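Local coordinates for protein MdcA (Pseudomonas aeruginosa, PDB 5VIT) that is the alpha subunit of malonate decarboxylase and probably acts as an acyl-carrier-protein transferase, exchanging acetyl for malonyl on the carrier protein of the complex, at residues Arg390-Arg393 with His394-Ala398; Val433-Leu436 with Asp437-Val441. All blocks are in the same frame, centred on the assembly; numbering follows the deposited sequence.

Interaction 1 (Arg390-Arg393 with His394-Ala398)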
ATOM      1  N   ARG A 390     -25.325   5.026 -11.300  1.00 21.89           N
ATOM      2  CA  ARG A 390     -25.918   6.076 -10.464  1.00 26.47           C
ATOM      3  C   ARG A 390     -27.436   5.930 -10.312  1.00 23.94           C
ATOM      4  O   ARG A 390     -28.066   6.692  -9.574  1.00 23.78           O
ATOM      5  CB  ARG A 390     -25.570   7.453 -11.036  1.00 25.42           C
ATOM      6  CG  ARG A 390     -24.134   7.887 -10.789  1.00 29.06           C
ATOM      7  CD  ARG A 390     -23.998   8.589  -9.446  1.00 40.43           C
ATOM      8  NE  ARG A 390     -22.836   9.482  -9.414  1.00 52.54           N
ATOM      9  CZ  ARG A 390     -22.859  10.798  -9.631  1.00 45.09           C
ATOM     10  NH1 ARG A 390     -23.996  11.451  -9.881  1.00 36.66           N
ATOM     11  NH2 ARG A 390     -21.722  11.468  -9.580  1.00 47.68           N
ATOM     12  N   GLY A 391     -28.012   4.957 -11.017  1.00 18.12           N
ATOM     13  CA  GLY A 391     -29.408   4.615 -10.833  1.00 21.23           C
ATOM     14  C   GLY A 391     -29.592   3.546  -9.769  1.00 26.02           C
ATOM     15  O   GLY A 391     -30.722   3.272  -9.369  1.00 23.81           O
ATOM     16  N   ARG A 392     -28.487   2.942  -9.315  1.00 25.15           N
ATOM     17  CA  ARG A 392     -28.557   1.867  -8.324  1.00 26.84           C
ATOM     18  C   ARG A 392     -28.988   2.395  -6.944  1.00 26.55           C
ATOM     19  O   ARG A 392     -28.523   3.437  -6.505  1.00 24.26           O
ATOM     20  CB  ARG A 392     -27.216   1.135  -8.202  1.00 23.02           C
ATOM     21  CG  ARG A 392     -27.242   0.067  -7.096  1.00 27.61           C
ATOM     22  CD  ARG A 392     -25.920  -0.668  -6.932  1.00 25.53           C
ATOM     23  NE  ARG A 392     -25.832  -1.312  -5.627  1.00 23.09           N
ATOM     24  CZ  ARG A 392     -25.097  -2.388  -5.370  1.00 21.70           C
ATOM     25  NH1 ARG A 392     -24.383  -2.952  -6.333  1.00 21.58           N
ATOM     26  NH2 ARG A 392     -25.068  -2.900  -4.147  1.00 20.79           N
ATOM     27  N   ARG A 393     -29.880   1.670  -6.268  1.00 24.93           N
ATOM     28  CA  ARG A 393     -30.356   2.078  -4.947  1.00 26.32           C
ATOM     29  C   ARG A 393     -30.203   0.976  -3.876  1.00 28.50           C
ATOM     30  O   ARG A 393     -30.134   1.282  -2.687  1.00 25.16           O
ATOM     31  CB  ARG A 393     -31.822   2.523  -5.034  1.00 27.09           C
ATOM     32  CG  ARG A 393     -32.061   3.707  -5.972  1.00 24.35           C
ATOM     33  CD  ARG A 393     -31.536   5.012  -5.386  1.00 24.76           C
ATOM     34  NE  ARG A 393     -31.729   6.155  -6.291  1.00 23.80           N
ATOM     35  CZ  ARG A 393     -30.838   6.560  -7.194  1.00 25.55           C
ATOM     36  NH1 ARG A 393     -29.680   5.917  -7.318  1.00 22.37           N
ATOM     37  NH2 ARG A 393     -31.093   7.611  -7.976  1.00 20.71           N
ATOM     38  N   HIS A 394     -30.127  -0.294  -4.287  1.00 23.05           N
ATOM     39  CA  HIS A 394     -30.054  -1.380  -3.303  1.00 26.10           C
ATOM     40  C   HIS A 394     -28.647  -1.474  -2.729  1.00 30.52           C
ATOM     41  O   HIS A 394     -27.651  -1.451  -3.458  1.00 26.78           O
ATOM     42  CB  HIS A 394     -30.481  -2.731  -3.901  1.00 27.30           C
ATOM     43  CG  HIS A 394     -29.396  -3.454  -4.647  1.00 26.62           C
ATOM     44  ND1 HIS A 394     -29.087  -3.184  -5.962  1.00 24.86           N
ATOM     45  CD2 HIS A 394     -28.566  -4.457  -4.267  1.00 26.84           C
ATOM     46  CE1 HIS A 394     -28.107  -3.981  -6.360  1.00 20.75           C
ATOM     47  NE2 HIS A 394     -27.778  -4.767  -5.351  1.00 23.98           N
ATOM     48  N   SER A 395     -28.580  -1.562  -1.408  1.00 23.60           N
ATOM     49  CA  SER A 395     -27.304  -1.630  -0.738  1.00 32.26           C
ATOM     50  C   SER A 395     -26.772  -3.055  -0.716  1.00 32.94           C
ATOM     51  O   SER A 395     -27.518  -4.033  -0.785  1.00 31.68           O
ATOM     52  CB  SER A 395     -27.410  -1.094   0.691  1.00 29.66           C
ATOM     53  OG  SER A 395     -28.157  -1.986   1.487  1.00 37.26           O
ATOM     54  N   THR A 396     -25.460  -3.153  -0.610  1.00 30.61           N
ATOM     55  CA  THR A 396     -24.808  -4.429  -0.427  1.00 30.23           C
ATOM     56  C   THR A 396     -23.577  -4.041   0.421  1.00 31.01           C
ATOM     57  O   THR A 396     -23.137  -2.894   0.335  1.00 30.05           O
ATOM     58  CB  THR A 396     -24.476  -5.038  -1.786  1.00 27.98           C
ATOM     59  OG1 THR A 396     -24.666  -6.449  -1.769  1.00 37.90           O
ATOM     60  CG2 THR A 396     -23.082  -4.709  -2.165  1.00 23.20           C
ATOM     61  N   PRO A 397     -23.040  -4.954   1.257  1.00 35.45           N
ATOM     62  CA  PRO A 397     -21.979  -4.528   2.189  1.00 32.09           C
ATOM     63  C   PRO A 397     -20.764  -3.878   1.515  1.00 31.80           C
ATOM     64  O   PRO A 397     -20.331  -2.845   2.020  1.00 28.23           O
ATOM     65  CB  PRO A 397     -21.575  -5.831   2.888  1.00 32.37           C
ATOM     66  CG  PRO A 397     -22.830  -6.683   2.813  1.00 32.09           C
ATOM     67  CD  PRO A 397     -23.366  -6.383   1.427  1.00 35.64           C
ATOM     68  N   ALA A 398     -20.258  -4.436   0.409  1.00 26.78           N
ATOM     69  CA  ALA A 398     -19.121  -3.841  -0.294  1.00 25.64           C
ATOM     70  C   ALA A 398     -19.447  -2.444  -0.824  1.00 27.79           C
ATOM     71  O   ALA A 398     -18.642  -1.527  -0.720  1.00 27.65           O
ATOM     72  CB  ALA A 398     -18.669  -4.742  -1.446  1.00 23.90           C
TER
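The carbonyl oxygen of H394 is gripped by two nitrogens of one guanidinium: R392 NE reaches H394 O at 2.8 Å and R392 NH2, in a weak bond, at 3.0 Å. This is a local arginine–histidine stack in the loop that leads into helix 397-400. NE approaches nearly along the C=O axis, but the oxygen is tilted from the guanidinium plane and both bonds are bent, with an N-H...O angle of 140° at NE. R392 can do this because its side chain starts with CG anti to the backbone N (chi1 176°) and runs extended to NE, alongside the chain that follows.

The same residue, H394, also supplies a flat surface. Its imidazole lies on one face of the R392 guanidinium, the planes 9° apart, with CE1 of H394 over the centre of the group. Arginine suits the place because its planar cation can offer N-H groups to a carbonyl while its face stacks on a ring; W399 adds a cation-pi contact with it. At the guanidinium edge T396 comes close to R392 NH2, its CB at 3.2 Å and its CG2 at 3.3 Å.

R393 turns the other way. Its chain is bent at its second torsion and folds back over the preceding residues, an arginine being long enough to return to its own loop. There R393 NH1 donates to two backbone oxygens, R390 O and R392 O, each 2.9 Å away and each with NH1 above its carbonyl plane.

Interaction 2 (Val433-Leu436 with Asp437-Val441); sequences VERL and DALEV
L436 and D437 meet where the loop passes into the helix. D437 turns its CB away from the preceding residues, although CB still touches L436; its OD2 accepts from the backbone N of R373, while its own N donates to Q361 OE1. A438, small enough for this buried place, lays its methyl CB 4.1 Å from L436 CB. L439 comes next and points back at the loop: its N donates to L436 O at 3.2 Å. Its CD1 lies over one face of the R435 guanidinium, toward the rim and 3.3 Å from R435 NH1, so that one leucine methyl rests on part of the flat cation's face. The bend of R435 at chi3 (50°) helps bring the group there. E440 N donates to a water (3.1 Å from its O), which also accepts a weak bond from R435 NH2 and donates to L436 O, giving that oxygen a second partner. The carboxylate of E440 pairs with R443. V441 N closes a helical turn on D437 O, and its side chain meets M447. A short loop joins strand 432-433, whose V433 bonds by its backbone to V362, to helix 437-445; L436 packs on strand 361-363.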
ATOM      1  N   VAL A 433       0.873   7.433 -18.295  1.00 27.34           N
ATOM      2  CA  VAL A 433       1.421   8.473 -19.170  1.00 27.94           C
ATOM      3  C   VAL A 433       0.886   9.856 -18.793  1.00 30.20           C
ATOM      4  O   VAL A 433      -0.168   9.972 -18.164  1.00 21.97           O
ATOM      5  CB  VAL A 433       1.081   8.191 -20.646  1.00 27.76           C
ATOM      6  CG1 VAL A 433       1.703   6.881 -21.100  1.00 25.47           C
ATOM      7  CG2 VAL A 433      -0.431   8.139 -20.823  1.00 27.90           C
ATOM      8  N   GLU A 434       1.614  10.899 -19.186  1.00 28.22           N
ATOM      9  CA  GLU A 434       1.174  12.275 -18.950  1.00 29.44           C
ATOM     10  C   GLU A 434      -0.048  12.654 -19.793  1.00 27.34           C
ATOM     11  O   GLU A 434      -0.844  13.487 -19.379  1.00 35.61           O
ATOM     12  CB  GLU A 434       2.349  13.230 -19.209  1.00 33.02           C
ATOM     13  CG  GLU A 434       3.593  12.724 -18.482  1.00 39.57           C
ATOM     14  CD  GLU A 434       4.792  13.628 -18.576  1.00 47.11           C
ATOM     15  OE1 GLU A 434       4.908  14.556 -17.747  1.00 49.22           O
ATOM     16  OE2 GLU A 434       5.636  13.382 -19.467  1.00 49.65           O
ATOM     17  N   ARG A 435      -0.201  12.023 -20.954  1.00 26.97           N
ATOM     18  CA  ARG A 435      -1.353  12.239 -21.847  1.00 31.99           C
ATOM     19  C   ARG A 435      -1.720  10.961 -22.588  1.00 29.07           C
ATOM     20  O   ARG A 435      -0.867  10.327 -23.207  1.00 30.04           O
ATOM     21  CB  ARG A 435      -1.071  13.341 -22.883  1.00 38.44           C
ATOM     22  CG  ARG A 435      -1.442  14.754 -22.461  1.00 46.06           C
ATOM     23  CD  ARG A 435      -0.898  15.786 -23.465  1.00 54.88           C
ATOM     24  NE  ARG A 435      -1.255  15.432 -24.842  1.00 60.49           N
ATOM     25  CZ  ARG A 435      -2.273  15.954 -25.529  1.00 55.95           C
ATOM     26  NH1 ARG A 435      -3.058  16.884 -24.983  1.00 47.34           N
ATOM     27  NH2 ARG A 435      -2.502  15.543 -26.772  1.00 47.96           N
ATOM     28  N   LEU A 436      -2.992  10.594 -22.527  1.00 31.62           N
ATOM     29  CA  LEU A 436      -3.518   9.461 -23.273  1.00 29.59           C
ATOM     30  C   LEU A 436      -3.321   9.665 -24.772  1.00 32.90           C
ATOM     31  O   LEU A 436      -3.563  10.749 -25.292  1.00 28.48           O
ATOM     32  CB  LEU A 436      -5.008   9.276 -22.984  1.00 33.08           C
ATOM     33  CG  LEU A 436      -5.474   8.995 -21.561  1.00 31.31           C
ATOM     34  CD1 LEU A 436      -6.998   9.058 -21.513  1.00 26.72           C
ATOM     35  CD2 LEU A 436      -4.970   7.625 -21.096  1.00 27.82           C
ATOM     36  N   ASP A 437      -2.883   8.619 -25.459  1.00 32.15           N
ATOM     37  CA  ASP A 437      -2.892   8.601 -26.912  1.00 33.32           C
ATOM     38  C   ASP A 437      -4.259   9.029 -27.450  1.00 33.48           C
ATOM     39  O   ASP A 437      -4.357   9.645 -28.514  1.00 32.24           O
ATOM     40  CB  ASP A 437      -2.558   7.198 -27.435  1.00 34.32           C
ATOM     41  CG  ASP A 437      -1.077   6.904 -27.437  1.00 33.68           C
ATOM     42  OD1 ASP A 437      -0.338   7.557 -26.670  1.00 34.70           O
ATOM     43  OD2 ASP A 437      -0.657   6.007 -28.208  1.00 38.55           O
ATOM     44  N   ALA A 438      -5.309   8.692 -26.700  1.00 34.63           N
ATOM     45  CA  ALA A 438      -6.692   8.941 -27.123  1.00 33.46           C
ATOM     46  C   ALA A 438      -6.981  10.402 -27.491  1.00 32.70           C
ATOM     47  O   ALA A 438      -7.878  10.670 -28.297  1.00 32.35           O
ATOM     48  CB  ALA A 438      -7.650   8.487 -26.034  1.00 24.99           C
ATOM     49  N   LEU A 439      -6.249  11.339 -26.890  1.00 29.39           N
ATOM     50  CA  LEU A 439      -6.462  12.763 -27.169  1.00 36.61           C
ATOM     51  C   LEU A 439      -6.139  13.093 -28.627  1.00 37.45           C
ATOM     52  O   LEU A 439      -6.966  13.683 -29.331  1.00 31.63           O
ATOM     53  CB  LEU A 439      -5.621  13.637 -26.236  1.00 39.06           C
ATOM     54  CG  LEU A 439      -6.036  13.595 -24.765  1.00 41.86           C
ATOM     55  CD1 LEU A 439      -5.313  14.678 -23.998  1.00 44.54           C
ATOM     56  CD2 LEU A 439      -7.510  13.809 -24.669  1.00 37.54           C
ATOM     57  N   GLU A 440      -4.951  12.682 -29.074  1.00 38.25           N
ATOM     58  CA  GLU A 440      -4.531  12.879 -30.462  1.00 38.41           C
ATOM     59  C   GLU A 440      -5.347  12.056 -31.447  1.00 39.87           C
ATOM     60  O   GLU A 440      -5.618  12.503 -32.551  1.00 37.14           O
ATOM     61  CB  GLU A 440      -3.052  12.552 -30.631  1.00 38.09           C
ATOM     62  CG  GLU A 440      -2.198  13.781 -30.797  1.00 52.22           C
ATOM     63  CD  GLU A 440      -2.689  14.678 -31.930  1.00 51.65           C
ATOM     64  OE1 GLU A 440      -2.813  14.193 -33.081  1.00 50.62           O
ATOM     65  OE2 GLU A 440      -2.960  15.869 -31.656  1.00 51.78           O
ATOM     66  N   VAL A 441      -5.750  10.857 -31.051  1.00 37.31           N
ATOM     67  CA  VAL A 441      -6.618  10.069 -31.909  1.00 37.42           C
ATOM     68  C   VAL A 441      -7.932  10.815 -32.182  1.00 42.18           C
ATOM     69  O   VAL A 441      -8.436  10.826 -33.310  1.00 39.94           O
ATOM     70  CB  VAL A 441      -6.904   8.704 -31.296  1.00 35.11           C
ATOM     71  CG1 VAL A 441      -7.944   7.957 -32.115  1.00 34.88           C
ATOM     72  CG2 VAL A 441      -5.609   7.904 -31.222  1.00 36.78           C
TER
HETATM   73  O   HOH W   1      -2.499  12.572 -27.192  1.00 35.75           O

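How the interactions relate
Interactions 1 and 2 are separate, successive places in the alpha subunit. Their centres are 33 Å apart and their nearest atoms about 19 Å, so neither touches the other; each centre is about 23 Å from the centre of the chain. Strand 416-420, in the mixed sheet, lies between them in sequence. They share a theme: an arginine shortly before a helix whose flat group lies on a residue two to four places further on. Their settings differ, since 390-398 is a surface contact whereas 433-441 is partly buried against strand 361-363. No other subunit of the assembly touches either.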